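Local structure of conserved hypothetical protein (Pyrococcus furiosus, 1VK1) at residues A[32-35]-A[36-40]. The protein is of unknown function but probably binds ATP and acts as a kinase, pairing a ParB-like N-terminal domain with a SerK-like C-terminal one. Residues are numbered along the deposited sequence; the frame is centred on the assembly and turned at random. Where two conformers were deposited one is given.
Sequences LVQR and ELEDF
Val33 and Leu37 open the first turn of helix 34-47: Val33 holds the N-cap position, and its carbonyl O receives Leu37 N at 3.0 Å. The same i to i+4 spacing joins Glu38 N to Gln34 O at 3.0 Å and Asp39 N to Arg35 O at 2.9 Å. A valine at the cap offers no side-chain acceptor; its CB instead packs against CB of Glu36, 4.1 Å away.

Four residues apart, Gln34 and Glu38 add a polar bond to the backbone ones. CG of Gln34 lies anti to its own N (chi1 -177°) and the chain stays extended, bringing NE2 to 2.9 Å from Glu38 OE2. The bond is fairly straight at 161° and nearly in the amide plane, but it reaches the carboxylate from above its plane, the two flat groups standing 76° apart. With an alanine in place of Glu38, the Gln34 amide would probably lose its acceptor and be freer to turn.

Arg35 and Asp39 run side by side, and water 1 bridges them, accepting from Arg35 NH1 at 3.1 Å and donating to Asp39 OD2. The long arginine can serve two partners: NE makes a salt bridge to Asp169 of helix 161-170. Leucines suit the apolar side, where CD1 of Leu32 meets CD2 of Leu37 at 4.2 Å.

Leu32 also rests on His71, His72 and Ala75 of helix 71-80, while Val33 N hydrogen-bonds to His72 NE2. Gln34 N hydrogen-bonds to Asp166 OD2, an acceptor the valine cap cannot supply, and the Gln34 side chain touches Gln170, so this turn within the ParB-like domain lies between helix 71-80 and helix 161-170 of the SerK-like region.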
# COMPACT_ATOMS: atom_id res chain seq x y z
N LEU A 32 -1.80 7.20 -0.68
CA LEU A 32 -3.11 6.55 -0.63
C LEU A 32 -3.67 6.25 -2.01
O LEU A 32 -3.34 6.91 -2.99
CB LEU A 32 -4.10 7.41 0.12
CG LEU A 32 -3.66 7.89 1.48
CD1 LEU A 32 -4.75 8.79 2.06
CD2 LEU A 32 -3.34 6.75 2.43
N VAL A 33 -4.57 5.26 -2.03
CA VAL A 33 -5.44 4.96 -3.18
C VAL A 33 -6.82 5.55 -2.87
O VAL A 33 -7.41 5.25 -1.81
CB VAL A 33 -5.58 3.46 -3.39
CG1 VAL A 33 -6.47 3.16 -4.59
CG2 VAL A 33 -4.21 2.81 -3.55
N GLN A 34 -7.32 6.44 -3.72
CA GLN A 34 -8.57 7.14 -3.41
C GLN A 34 -9.72 6.17 -3.11
O GLN A 34 -10.47 6.37 -2.15
CB GLN A 34 -8.97 8.10 -4.55
CG GLN A 34 -10.22 8.91 -4.23
CD GLN A 34 -10.54 9.97 -5.27
OE1 GLN A 34 -9.69 10.34 -6.07
NE2 GLN A 34 -11.76 10.48 -5.22
N ARG A 35 -9.85 5.11 -3.89
CA ARG A 35 -10.94 4.17 -3.68
C ARG A 35 -10.84 3.51 -2.32
O ARG A 35 -11.85 3.30 -1.65
CB ARG A 35 -10.95 3.12 -4.78
CG ARG A 35 -12.12 2.14 -4.69
CD ARG A 35 -12.23 1.24 -5.90
NE ARG A 35 -12.33 1.97 -7.16
CZ ARG A 35 -13.41 2.60 -7.58
NH1 ARG A 35 -14.54 2.61 -6.87
NH2 ARG A 35 -13.39 3.23 -8.75
N GLU A 36 -9.63 3.16 -1.90
CA GLU A 36 -9.44 2.52 -0.60
C GLU A 36 -9.75 3.47 0.57
O GLU A 36 -10.31 3.06 1.59
CB GLU A 36 -8.03 1.94 -0.49
CG GLU A 36 -7.88 0.56 -1.13
CD GLU A 36 -8.60 -0.50 -0.35
OE1 GLU A 36 -8.39 -0.58 0.89
OE2 GLU A 36 -9.38 -1.25 -0.95
N LEU A 37 -9.41 4.74 0.41
CA LEU A 37 -9.71 5.74 1.41
C LEU A 37 -11.22 5.92 1.55
O LEU A 37 -11.77 5.88 2.66
CB LEU A 37 -9.06 7.06 1.02
CG LEU A 37 -9.38 8.23 1.94
CD1 LEU A 37 -8.90 8.02 3.34
CD2 LEU A 37 -8.80 9.51 1.38
N GLU A 38 -11.89 6.09 0.43
CA GLU A 38 -13.33 6.31 0.43
C GLU A 38 -14.09 5.09 0.91
O GLU A 38 -15.05 5.21 1.66
CB GLU A 38 -13.80 6.77 -0.96
CG GLU A 38 -13.26 8.16 -1.29
CD GLU A 38 -13.70 8.72 -2.64
OE1 GLU A 38 -14.36 8.02 -3.40
OE2 GLU A 38 -13.36 9.88 -2.91
N ASP A 39 -13.65 3.89 0.51
CA ASP A 39 -14.28 2.68 0.98
C ASP A 39 -14.14 2.51 2.51
O ASP A 39 -15.11 2.11 3.17
CB ASP A 39 -13.71 1.46 0.26
CG ASP A 39 -14.24 1.30 -1.16
OD1 ASP A 39 -15.13 2.05 -1.60
OD2 ASP A 39 -13.80 0.41 -1.90
N PHE A 40 -12.96 2.79 3.06
CA PHE A 40 -12.78 2.72 4.49
C PHE A 40 -13.77 3.68 5.19
O PHE A 40 -14.44 3.32 6.16
CB PHE A 40 -11.36 3.04 4.95
CG PHE A 40 -11.28 3.28 6.43
CD1 PHE A 40 -11.39 2.23 7.32
CD2 PHE A 40 -11.21 4.55 6.93
CE1 PHE A 40 -11.39 2.46 8.69
CE2 PHE A 40 -11.22 4.78 8.30
CZ PHE A 40 -11.34 3.74 9.16
O HOH W 1 -15.23 0.82 -4.47